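HTH-type transcriptional activator AmpR (Pseudomonas aeruginosa PAO1, PDB 5MMH) activates transcription of the beta-lactamase gene ampC by binding its promoter, its effector-binding domain recognising muropeptides derived from the cell wall. Local coordinates at residues Val19-Val24 with Ala158-Gln163; Trp118-Ala121 with Pro125-Ala128; Asp12-Gly17 with Leu197-Trp202; Ala92-Ser97 with Leu102-Leu107. One frame throughout, in Å; residues are numbered along the deposited sequence.

Contact 1 of 4, residues Val19-Val24 with Ala158-Gln163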
loop_
_atom_site.group_PDB
_atom_site.type_symbol
_atom_site.label_atom_id
_atom_site.label_comp_id
_atom_site.label_asym_id
_atom_site.label_seq_id
_atom_site.Cartn_x
_atom_site.Cartn_y
_atom_site.Cartn_z
ATOM N N VAL A 19 -7.306 -4.138 -6.097
ATOM C CA VAL A 19 -5.951 -3.843 -5.640
ATOM C C VAL A 19 -5.865 -2.385 -5.222
ATOM O O VAL A 19 -6.501 -1.509 -5.815
ATOM C CB VAL A 19 -4.904 -4.171 -6.714
ATOM C CG1 VAL A 19 -4.800 -5.633 -6.887
ATOM C CG2 VAL A 19 -5.292 -3.587 -8.031
ATOM N N GLY A 20 -5.089 -2.120 -4.166
ATOM C CA GLY A 20 -5.085 -0.791 -3.578
ATOM C C GLY A 20 -4.673 0.289 -4.554
ATOM O O GLY A 20 -5.302 1.350 -4.626
ATOM N N THR A 21 -3.642 0.018 -5.346
ATOM C CA THR A 21 -3.167 0.985 -6.334
ATOM C C THR A 21 -4.268 1.375 -7.312
ATOM O O THR A 21 -4.416 2.556 -7.655
ATOM C CB THR A 21 -1.965 0.401 -7.083
ATOM O OG1 THR A 21 -0.913 0.145 -6.138
ATOM C CG2 THR A 21 -1.456 1.359 -8.196
ATOM N N PHE A 22 -5.054 0.395 -7.764
ATOM C CA PHE A 22 -6.181 0.676 -8.655
ATOM C C PHE A 22 -7.294 1.434 -7.935
ATOM O O PHE A 22 -7.974 2.276 -8.532
ATOM C CB PHE A 22 -6.705 -0.646 -9.216
ATOM C CG PHE A 22 -7.826 -0.518 -10.207
ATOM C CD1 PHE A 22 -9.147 -0.477 -9.787
ATOM C CD2 PHE A 22 -7.562 -0.543 -11.568
ATOM C CE1 PHE A 22 -10.191 -0.418 -10.721
ATOM C CE2 PHE A 22 -8.595 -0.470 -12.489
ATOM C CZ PHE A 22 -9.900 -0.405 -12.063
ATOM N N THR A 23 -7.522 1.136 -6.658
ATOM C CA THR A 23 -8.630 1.779 -5.953
ATOM C C THR A 23 -8.388 3.274 -5.777
ATOM O O THR A 23 -9.267 4.093 -6.069
ATOM C CB THR A 23 -8.855 1.108 -4.602
ATOM O OG1 THR A 23 -9.126 -0.274 -4.812
ATOM C CG2 THR A 23 -10.039 1.732 -3.871
ATOM N N VAL A 24 -7.204 3.654 -5.296
ATOM C CA VAL A 24 -6.983 5.065 -4.988
ATOM C C VAL A 24 -6.521 5.827 -6.219
ATOM O O VAL A 24 -6.857 6.998 -6.368
ATOM C CB VAL A 24 -6.006 5.275 -3.809
ATOM C CG1 VAL A 24 -6.529 4.600 -2.568
ATOM C CG2 VAL A 24 -4.641 4.753 -4.122
ATOM N N ALA A 158 -0.308 5.288 -15.364
ATOM C CA ALA A 158 -1.723 5.625 -15.381
ATOM C C ALA A 158 -2.378 5.480 -14.018
ATOM O O ALA A 158 -3.527 5.889 -13.853
ATOM C CB ALA A 158 -2.443 4.757 -16.412
ATOM N N MET A 159 -1.681 4.922 -13.038
ATOM C CA MET A 159 -2.204 4.863 -11.685
ATOM C C MET A 159 -1.676 5.984 -10.796
ATOM O O MET A 159 -2.146 6.135 -9.665
ATOM C CB MET A 159 -1.885 3.494 -11.080
ATOM C CG MET A 159 -2.547 2.337 -11.852
ATOM S SD MET A 159 -4.334 2.269 -11.581
ATOM C CE MET A 159 -5.001 2.601 -13.212
ATOM N N PHE A 160 -0.741 6.793 -11.284
ATOM C CA PHE A 160 -0.159 7.874 -10.494
ATOM C C PHE A 160 -0.231 9.177 -11.268
ATOM O O PHE A 160 0.700 9.984 -11.276
ATOM C CB PHE A 160 1.265 7.521 -10.079
ATOM C CG PHE A 160 1.324 6.306 -9.219
ATOM C CD1 PHE A 160 1.084 6.397 -7.854
ATOM C CD2 PHE A 160 1.554 5.065 -9.775
ATOM C CE1 PHE A 160 1.096 5.267 -7.070
ATOM C CE2 PHE A 160 1.574 3.928 -8.988
ATOM C CZ PHE A 160 1.336 4.023 -7.652
ATOM N N ALA A 161 -1.372 9.379 -11.927
ATOM C CA ALA A 161 -1.573 10.523 -12.804
ATOM C C ALA A 161 -1.612 11.820 -12.016
ATOM O O ALA A 161 -1.004 12.820 -12.410
ATOM C CB ALA A 161 -2.871 10.340 -13.582
ATOM N N ARG A 162 -2.363 11.826 -10.917
ATOM C CA ARG A 162 -2.413 12.976 -10.027
ATOM C C ARG A 162 -1.013 13.434 -9.645
ATOM O O ARG A 162 -0.638 14.597 -9.851
ATOM C CB ARG A 162 -3.209 12.612 -8.776
ATOM C CG ARG A 162 -4.650 13.069 -8.780
ATOM C CD ARG A 162 -4.927 13.775 -7.499
ATOM N NE ARG A 162 -6.338 13.757 -7.112
ATOM C CZ ARG A 162 -6.815 14.249 -5.971
ATOM N NH1 ARG A 162 -5.986 14.797 -5.096
ATOM N NH2 ARG A 162 -8.109 14.178 -5.719
ATOM N N GLN A 163 -0.230 12.520 -9.070
ATOM C CA GLN A 163 1.138 12.830 -8.678
ATOM C C GLN A 163 1.928 13.421 -9.840
ATOM O O GLN A 163 2.584 14.459 -9.700
ATOM C CB GLN A 163 1.806 11.566 -8.140
ATOM C CG GLN A 163 1.242 11.128 -6.781
ATOM C CD GLN A 163 0.067 10.145 -6.871
ATOM O OE1 GLN A 163 -0.549 9.954 -7.933
ATOM N NE2 GLN A 163 -0.252 9.523 -5.737
HETATM O O HOH W 1 -2.484 4.901 -7.084
#
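Met-159 and Thr-21 give up most of the surface buried here, and Phe-22 supplies much of the rest. The methyl of Thr-21 is the point of closest packing: CG2 lies 3.6 Å from Met-159 CB and also meets Phe-160 CZ at 3.9 Å. With OG1 beside the backbone N (chi1 -61°), CG2 falls anti to that N and is presented to the 158-163 segment. A beta-branched threonine suits the spot because one short side chain offers both an apolar and a polar face.

Met-159 is bent at chi2 and chi3, which carries its sulfur round the Thr-21 methyl to the next residue of the helix. Met-159 SD settles 3.8 Å from Phe-22 CA. It also makes a Met-aromatic contact, 5.3 Å from the centroid of the Phe-22 ring and oblique to it. The phenylalanine directs its CB away from this neighbour, so a long, flexible thioether is well suited to reaching the ring. No direct hydrogen bond joins the segments; a water does so instead, donating to Thr-21 O at 3.1 Å and to Met-159 O at 2.9 Å.

Val-19 is the N-cap of helix 20-37, and its carbonyl receives both the N and the OG1 of Thr-23, fastening the first turn. Strand 13-19 runs directly into this helix. Thr-21 also packs on Ser-139 and Leu-140 of helix 139-147, the Phe-22 ring meets Tyr-182 of strand 181-187, and Val-24 O is hydrogen-bonded by Gln-148 of the second subunit.

Contact 2 of 4, residues Trp118-Ala121 with Pro125-Ala128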
loop_
_atom_site.group_PDB
_atom_site.type_symbol
_atom_site.label_atom_id
_atom_site.label_comp_id
_atom_site.label_asym_id
_atom_site.label_seq_id
_atom_site.Cartn_x
_atom_site.Cartn_y
_atom_site.Cartn_z
ATOM N N TRP A 118 11.834 -4.260 -18.933
ATOM C CA TRP A 118 11.850 -2.844 -19.268
ATOM C C TRP A 118 13.182 -2.431 -19.876
ATOM O O TRP A 118 13.209 -1.640 -20.826
ATOM C CB TRP A 118 11.563 -1.998 -18.038
ATOM C CG TRP A 118 11.492 -0.523 -18.347
ATOM C CD1 TRP A 118 10.371 0.189 -18.659
ATOM C CD2 TRP A 118 12.575 0.418 -18.349
ATOM N NE1 TRP A 118 10.683 1.508 -18.857
ATOM C CE2 TRP A 118 12.031 1.677 -18.671
ATOM C CE3 TRP A 118 13.951 0.320 -18.101
ATOM C CZ2 TRP A 118 12.814 2.829 -18.768
ATOM C CZ3 TRP A 118 14.734 1.472 -18.197
ATOM C CH2 TRP A 118 14.162 2.704 -18.521
ATOM N N PHE A 119 14.294 -2.924 -19.321
ATOM C CA PHE A 119 15.600 -2.608 -19.891
ATOM C C PHE A 119 15.661 -3.031 -21.357
ATOM O O PHE A 119 16.118 -2.270 -22.216
ATOM C CB PHE A 119 16.714 -3.275 -19.077
ATOM C CG PHE A 119 17.097 -2.515 -17.821
ATOM C CD1 PHE A 119 17.211 -1.131 -17.833
ATOM C CD2 PHE A 119 17.324 -3.186 -16.628
ATOM C CE1 PHE A 119 17.552 -0.428 -16.677
ATOM C CE2 PHE A 119 17.670 -2.496 -15.468
ATOM C CZ PHE A 119 17.782 -1.114 -15.488
ATOM N N GLN A 120 15.184 -4.240 -21.659
ATOM C CA GLN A 120 15.043 -4.670 -23.044
ATOM C C GLN A 120 14.321 -3.619 -23.870
ATOM O O GLN A 120 14.862 -3.093 -24.845
ATOM C CB GLN A 120 14.276 -5.978 -23.100
ATOM C CG GLN A 120 15.092 -7.198 -22.873
ATOM C CD GLN A 120 14.348 -8.402 -23.374
ATOM O OE1 GLN A 120 13.241 -8.274 -23.918
ATOM N NE2 GLN A 120 14.938 -9.577 -23.208
ATOM N N ALA A 121 13.094 -3.286 -23.472
ATOM C CA ALA A 121 12.323 -2.287 -24.202
ATOM C C ALA A 121 13.100 -0.988 -24.396
ATOM O O ALA A 121 12.863 -0.264 -25.368
ATOM C CB ALA A 121 11.007 -2.018 -23.478
ATOM N N PRO A 125 20.766 -4.589 -22.204
ATOM C CA PRO A 125 20.721 -6.007 -21.813
ATOM C C PRO A 125 19.736 -6.239 -20.672
ATOM O O PRO A 125 19.377 -5.326 -19.923
ATOM C CB PRO A 125 22.162 -6.314 -21.373
ATOM C CG PRO A 125 23.011 -5.223 -21.962
ATOM C CD PRO A 125 22.125 -4.015 -22.105
ATOM N N ALA A 126 19.319 -7.492 -20.525
ATOM C CA ALA A 126 18.182 -7.822 -19.662
ATOM C C ALA A 126 18.615 -8.048 -18.209
ATOM O O ALA A 126 18.384 -9.101 -17.618
ATOM C CB ALA A 126 17.446 -9.040 -20.211
ATOM N N HIS A 127 19.232 -7.021 -17.626
ATOM C CA HIS A 127 19.589 -7.038 -16.201
ATOM C C HIS A 127 18.305 -6.897 -15.365
ATOM O O HIS A 127 17.585 -5.940 -15.620
ATOM C CB HIS A 127 20.574 -5.909 -15.885
ATOM C CG HIS A 127 21.142 -5.967 -14.503
ATOM N ND1 HIS A 127 22.145 -6.844 -14.150
ATOM C CD2 HIS A 127 20.856 -5.253 -13.387
ATOM C CE1 HIS A 127 22.447 -6.673 -12.875
ATOM N NE2 HIS A 127 21.680 -5.712 -12.389
ATOM N N ALA A 128 17.930 -7.738 -14.383
ATOM C CA ALA A 128 18.587 -8.781 -13.552
ATOM C C ALA A 128 18.958 -8.193 -12.177
ATOM O O ALA A 128 20.058 -8.446 -11.678
ATOM C CB ALA A 128 19.822 -9.422 -14.213
#
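Pro-125 O is approached from two directions: His-127 N gives it a weak hydrogen bond of 2.9 Å, and Phe-119 CB packs against it at 3.5 Å. The weak bond closes an inverse gamma turn centred on Ala-126, a tight kink in the loop, which runs alongside the last turn of the helix. Phe-119 is the main apolar element. With CG anti to its own carbonyl carbon (chi1 -81°), the ring is directed to the loop, and His-127 O lies at its edge, near the ring plane. The model places that oxygen very close to CD2, beside a cis peptide leading into the poorly ordered Ala-128, so the exact spacing is doubtful.

Gln-120 skirts the outer side. Its extended chain lays CG 4.0 Å and NE2 3.9 Å from Ala-126 CB, a plain van der Waals contact. A long polar residue fits a position near solvent, and the small alanine lets the turn come close to it.

The contact joins the C-terminal end of helix 114-121 to the loop leading to strand 133-136. Inward from it, Phe-119 meets Trp-115 and Leu-101, while Trp-118 hydrogen-bonds through NE1 to Thr-175 O.

Contact 3 of 4, residues Asp12-Gly17 with Leu197-Trp202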
loop_
_atom_site.group_PDB
_atom_site.type_symbol
_atom_site.label_atom_id
_atom_site.label_comp_id
_atom_site.label_asym_id
_atom_site.label_seq_id
_atom_site.Cartn_x
_atom_site.Cartn_y
_atom_site.Cartn_z
ATOM N N ASP A 12 -29.813 -3.895 -2.725
ATOM C CA ASP A 12 -29.113 -5.165 -2.927
ATOM C C ASP A 12 -27.656 -4.975 -2.527
ATOM O O ASP A 12 -27.111 -3.877 -2.661
ATOM C CB ASP A 12 -29.202 -5.637 -4.379
ATOM C CG ASP A 12 -30.578 -6.156 -4.746
ATOM O OD1 ASP A 12 -31.307 -6.614 -3.837
ATOM O OD2 ASP A 12 -30.927 -6.099 -5.948
ATOM N N VAL A 13 -27.023 -6.020 -2.038
ATOM C CA VAL A 13 -25.660 -5.894 -1.546
ATOM C C VAL A 13 -24.693 -6.305 -2.644
ATOM O O VAL A 13 -24.924 -7.283 -3.370
ATOM C CB VAL A 13 -25.453 -6.715 -0.254
ATOM C CG1 VAL A 13 -25.201 -8.195 -0.546
ATOM C CG2 VAL A 13 -24.328 -6.123 0.551
ATOM N N LEU A 14 -23.612 -5.535 -2.782
ATOM C CA LEU A 14 -22.552 -5.836 -3.737
ATOM C C LEU A 14 -21.201 -5.632 -3.070
ATOM O O LEU A 14 -20.919 -4.543 -2.566
ATOM C CB LEU A 14 -22.680 -4.940 -4.961
ATOM C CG LEU A 14 -21.516 -4.988 -5.940
ATOM C CD1 LEU A 14 -21.368 -6.363 -6.540
ATOM C CD2 LEU A 14 -21.701 -3.937 -7.023
ATOM N N THR A 15 -20.355 -6.657 -3.082
ATOM C CA THR A 15 -19.047 -6.578 -2.450
ATOM C C THR A 15 -17.953 -6.724 -3.504
ATOM O O THR A 15 -17.851 -7.761 -4.169
ATOM C CB THR A 15 -18.914 -7.634 -1.347
ATOM O OG1 THR A 15 -19.029 -8.936 -1.924
ATOM C CG2 THR A 15 -20.038 -7.477 -0.348
ATOM N N VAL A 16 -17.146 -5.677 -3.665
ATOM C CA VAL A 16 -16.057 -5.670 -4.636
ATOM C C VAL A 16 -14.747 -5.420 -3.897
ATOM O O VAL A 16 -14.678 -4.538 -3.038
ATOM C CB VAL A 16 -16.269 -4.615 -5.733
ATOM C CG1 VAL A 16 -15.080 -4.604 -6.682
ATOM C CG2 VAL A 16 -17.569 -4.897 -6.523
ATOM N N GLY A 17 -13.732 -6.211 -4.228
ATOM C CA GLY A 17 -12.358 -5.987 -3.789
ATOM C C GLY A 17 -11.486 -5.626 -4.980
ATOM O O GLY A 17 -11.627 -6.199 -6.065
ATOM N N LEU A 197 -24.240 -7.412 -12.300
ATOM C CA LEU A 197 -24.351 -7.071 -13.719
ATOM C C LEU A 197 -24.367 -5.564 -13.907
ATOM O O LEU A 197 -23.687 -5.038 -14.796
ATOM C CB LEU A 197 -25.599 -7.719 -14.342
ATOM C CG LEU A 197 -25.426 -9.241 -14.478
ATOM C CD1 LEU A 197 -26.702 -9.970 -14.885
ATOM C CD2 LEU A 197 -24.299 -9.544 -15.450
ATOM N N ALA A 198 -25.098 -4.848 -13.048
ATOM C CA ALA A 198 -25.112 -3.396 -13.142
ATOM C C ALA A 198 -23.711 -2.830 -12.950
ATOM O O ALA A 198 -23.261 -1.982 -13.731
ATOM C CB ALA A 198 -26.080 -2.815 -12.112
ATOM N N PHE A 199 -22.990 -3.303 -11.920
ATOM C CA PHE A 199 -21.649 -2.775 -11.671
ATOM C C PHE A 199 -20.726 -3.051 -12.846
ATOM O O PHE A 199 -19.963 -2.177 -13.261
ATOM C CB PHE A 199 -21.065 -3.376 -10.390
ATOM C CG PHE A 199 -19.634 -2.990 -10.129
ATOM C CD1 PHE A 199 -19.320 -1.745 -9.615
ATOM C CD2 PHE A 199 -18.609 -3.882 -10.374
ATOM C CE1 PHE A 199 -18.001 -1.395 -9.372
ATOM C CE2 PHE A 199 -17.295 -3.529 -10.138
ATOM C CZ PHE A 199 -16.995 -2.284 -9.648
ATOM N N ARG A 200 -20.776 -4.267 -13.388
ATOM C CA ARG A 200 -19.946 -4.636 -14.535
ATOM C C ARG A 200 -20.190 -3.713 -15.734
ATOM O O ARG A 200 -19.240 -3.263 -16.392
ATOM C CB ARG A 200 -20.224 -6.100 -14.874
ATOM C CG ARG A 200 -19.644 -6.659 -16.146
ATOM C CD ARG A 200 -20.434 -7.924 -16.511
ATOM N NE ARG A 200 -20.269 -8.281 -17.913
ATOM C CZ ARG A 200 -19.930 -9.490 -18.356
ATOM N NH1 ARG A 200 -19.795 -9.706 -19.666
ATOM N NH2 ARG A 200 -19.733 -10.485 -17.494
ATOM N N GLY A 201 -21.450 -3.392 -16.015
ATOM C CA GLY A 201 -21.731 -2.526 -17.148
ATOM C C GLY A 201 -21.116 -1.150 -16.981
ATOM O O GLY A 201 -20.433 -0.643 -17.875
ATOM N N TRP A 202 -21.318 -0.544 -15.811
ATOM C CA TRP A 202 -20.720 0.756 -15.533
ATOM C C TRP A 202 -19.196 0.692 -15.563
ATOM O O TRP A 202 -18.537 1.608 -16.075
ATOM C CB TRP A 202 -21.210 1.271 -14.180
ATOM C CG TRP A 202 -20.492 2.488 -13.737
ATOM C CD1 TRP A 202 -20.828 3.780 -14.015
ATOM C CD2 TRP A 202 -19.313 2.544 -12.934
ATOM N NE1 TRP A 202 -19.926 4.627 -13.458
ATOM C CE2 TRP A 202 -18.982 3.898 -12.785
ATOM C CE3 TRP A 202 -18.493 1.574 -12.344
ATOM C CZ2 TRP A 202 -17.879 4.321 -12.044
ATOM C CZ3 TRP A 202 -17.402 1.988 -11.614
ATOM C CH2 TRP A 202 -17.106 3.352 -11.460
#
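Leu-14 and Phe-199 mark the nearest approach of the two backbones, with 8.6 Å between their CA atoms, a separation at which side chains alone bridge the gap. Residues 13-17 are extended, and 197-202 is regular helix, as the bond from Gly-201 N to Leu-197 O illustrates. This is helix-on-sheet packing in the effector domain, whose family adopts the alpha/beta fold of type 2 periplasmic binding proteins. Strand 13-19 is held between strands 42-48 and 61-66, and helix 194-215 covers one face of the sheet.

Extended geometry sends every second residue to the helix, so Leu-14 and Val-16 both point toward it. Between them they receive Phe-199, a large flat residue able to fill the interval between strand and helix. Its CG lies anti to the backbone N (chi1 174°), and the ring thereby projects from the helix toward the strand. Leu-14 meets the base of this side chain at about a right angle, CD2 lying 3.5 Å from Phe-199 CB. Branched aliphatic residues suit the strand because they are compact and offer methyls to an aromatic surface. The same phenylalanine has an edge-to-face partner in Phe-34 of helix 20-37 and touches Tyr-61 of strand 61-66.

Farther out on the ring, Val-16 makes a CH-pi contact: CG2 stands over one face, 4.1 Å from the Phe-199 centroid and 20° off the normal, displaced toward the rim.

Contact 4 of 4, residues Ala92-Ser97 with Leu102-Leu107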
loop_
_atom_site.group_PDB
_atom_site.type_symbol
_atom_site.label_atom_id
_atom_site.label_comp_id
_atom_site.label_asym_id
_atom_site.label_seq_id
_atom_site.Cartn_x
_atom_site.Cartn_y
_atom_site.Cartn_z
ATOM N N ALA A 92 15.498 12.395 -10.588
ATOM C CA ALA A 92 15.247 12.538 -12.026
ATOM C C ALA A 92 16.309 13.397 -12.705
ATOM O O ALA A 92 16.753 13.085 -13.818
ATOM C CB ALA A 92 13.858 13.128 -12.272
ATOM N N ALA A 93 16.736 14.479 -12.042
ATOM C CA ALA A 93 17.765 15.350 -12.606
ATOM C C ALA A 93 19.058 14.587 -12.882
ATOM O O ALA A 93 19.731 14.834 -13.892
ATOM C CB ALA A 93 18.027 16.522 -11.662
ATOM N N GLN A 94 19.409 13.643 -12.005
ATOM C CA GLN A 94 20.665 12.905 -12.098
ATOM C C GLN A 94 20.674 11.850 -13.200
ATOM O O GLN A 94 21.730 11.260 -13.452
ATOM C CB GLN A 94 20.967 12.246 -10.748
ATOM C CG GLN A 94 21.142 13.246 -9.605
ATOM C CD GLN A 94 20.974 12.617 -8.230
ATOM O OE1 GLN A 94 21.699 11.693 -7.861
ATOM N NE2 GLN A 94 20.018 13.128 -7.461
ATOM N N LEU A 95 19.546 11.592 -13.858
ATOM C CA LEU A 95 19.473 10.581 -14.905
ATOM C C LEU A 95 19.518 11.244 -16.276
ATOM O O LEU A 95 18.744 12.169 -16.550
ATOM C CB LEU A 95 18.199 9.744 -14.771
ATOM C CG LEU A 95 18.073 8.781 -13.598
ATOM C CD1 LEU A 95 16.613 8.564 -13.304
ATOM C CD2 LEU A 95 18.759 7.453 -13.906
ATOM N N HIS A 96 20.418 10.771 -17.131
ATOM C CA HIS A 96 20.508 11.238 -18.509
ATOM C C HIS A 96 20.199 10.149 -19.519
ATOM O O HIS A 96 19.558 10.417 -20.535
ATOM C CB HIS A 96 21.909 11.816 -18.784
ATOM C CG HIS A 96 22.445 12.658 -17.666
ATOM N ND1 HIS A 96 23.729 12.521 -17.178
ATOM C CD2 HIS A 96 21.870 13.643 -16.935
ATOM C CE1 HIS A 96 23.921 13.386 -16.198
ATOM N NE2 HIS A 96 22.807 14.078 -16.028
ATOM N N SER A 97 20.637 8.930 -19.265
ATOM C CA SER A 97 20.305 7.770 -20.071
ATOM C C SER A 97 19.825 6.668 -19.140
ATOM O O SER A 97 20.176 6.651 -17.954
ATOM C CB SER A 97 21.519 7.285 -20.875
ATOM O OG SER A 97 22.512 6.746 -20.013
ATOM N N LEU A 102 21.555 1.962 -13.014
ATOM C CA LEU A 102 22.207 1.009 -12.119
ATOM C C LEU A 102 23.011 1.684 -11.011
ATOM O O LEU A 102 23.541 0.984 -10.138
ATOM C CB LEU A 102 23.089 0.043 -12.915
ATOM C CG LEU A 102 22.347 -0.997 -13.774
ATOM C CD1 LEU A 102 23.332 -1.901 -14.489
ATOM C CD2 LEU A 102 21.357 -1.836 -12.962
ATOM N N GLN A 103 23.095 3.015 -11.011
ATOM C CA GLN A 103 23.667 3.786 -9.911
ATOM C C GLN A 103 22.671 4.054 -8.792
ATOM O O GLN A 103 23.020 4.744 -7.825
ATOM C CB GLN A 103 24.187 5.135 -10.413
ATOM C CG GLN A 103 25.313 5.062 -11.415
ATOM C CD GLN A 103 25.640 6.427 -11.970
ATOM O OE1 GLN A 103 25.594 7.426 -11.245
ATOM N NE2 GLN A 103 25.952 6.488 -13.263
ATOM N N HIS A 104 21.448 3.565 -8.916
ATOM C CA HIS A 104 20.399 3.824 -7.952
ATOM C C HIS A 104 19.814 2.503 -7.483
ATOM O O HIS A 104 19.890 1.483 -8.171
ATOM C CB HIS A 104 19.280 4.700 -8.548
ATOM C CG HIS A 104 19.695 6.110 -8.838
ATOM N ND1 HIS A 104 20.363 6.472 -9.989
ATOM C CD2 HIS A 104 19.540 7.248 -8.119
ATOM C CE1 HIS A 104 20.604 7.770 -9.965
ATOM N NE2 HIS A 104 20.114 8.265 -8.842
ATOM N N THR A 105 19.235 2.533 -6.293
ATOM C CA THR A 105 18.403 1.432 -5.857
ATOM C C THR A 105 17.226 1.285 -6.793
ATOM O O THR A 105 16.493 2.248 -7.041
ATOM C CB THR A 105 17.901 1.670 -4.449
ATOM O OG1 THR A 105 19.005 2.042 -3.633
ATOM C CG2 THR A 105 17.218 0.418 -3.917
ATOM N N LEU A 106 17.047 0.078 -7.304
ATOM C CA LEU A 106 15.944 -0.240 -8.196
ATOM C C LEU A 106 14.827 -0.812 -7.338
ATOM O O LEU A 106 14.940 -1.932 -6.839
ATOM C CB LEU A 106 16.385 -1.232 -9.272
ATOM C CG LEU A 106 17.563 -0.776 -10.142
ATOM C CD1 LEU A 106 17.787 -1.722 -11.307
ATOM C CD2 LEU A 106 17.358 0.665 -10.626
ATOM N N LEU A 107 13.757 -0.044 -7.151
ATOM C CA LEU A 107 12.605 -0.538 -6.406
ATOM C C LEU A 107 11.794 -1.469 -7.296
ATOM O O LEU A 107 11.542 -1.162 -8.462
ATOM C CB LEU A 107 11.747 0.632 -5.940
ATOM C CG LEU A 107 12.485 1.801 -5.278
ATOM C CD1 LEU A 107 11.555 2.983 -5.152
ATOM C CD2 LEU A 107 13.072 1.396 -3.872
#
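His-104 faces Gln-94 and Leu-95 across this small contact, and it accounts for all the surface that the 102-107 segment buries here. CB already leaves the backbone toward the other segment. From CB, CG continues anti to the carbonyl carbon (chi1 -68°), sending the imidazole on toward Gln-94 and Leu-95. Along one side of the ring, His-104 ND1 comes 4.3 Å from Leu-95 CD2, and CE1 is about 4.4 Å from the same methyl. This approach is oblique to the ring, a loose van der Waals touch. At the far end, NE2 faces Gln-94 OE1, which lies 3.9 Å away at the ring edge, near its plane. A flat, partly polar imidazole can thus touch both a buried leucine and an exposed amide.

Gln-94 gets there by an extended chain beyond CG. Its other amide atom, NE2, is hydrogen-bonded to Glu-90 O one turn earlier, and this helps to fix the rotation of the amide with OE1 turned to the histidine. Amide and ring planes stand 51° apart. Leucine suits the inner position, buried and apolar, whereas glutamine suits the exposed edge.

The contact links the stretch after Glu-90 to the chain entering strand 106-109 of the effector-binding domain. Gln-94 OE1 and His-104 NE2 are polar neighbours without a hydrogen bond, so the two segments rely on van der Waals packing.

The four contacts run along an elongated domain. Contact 3 lies on one side of the chain's centre, while contacts 2 and 4 lie on the other, with centres about 40 and 42 Å from the centre of contact 3. Contact 1 is intermediate, its centre about 20 Å from that of contact 3, and adjoins it in sequence as strand 13-19 becomes helix 20-37. Contacts 2 and 4 touch directly: His-127 CD2 is 3.5 Å from Leu-102 CD2, and Phe-119 CZ packs on Leu-106 CD1. In LysR-family regulators the effector pocket generally lies between two lobes; central contact 1 is consistent with a place near that junction, with the others farther out.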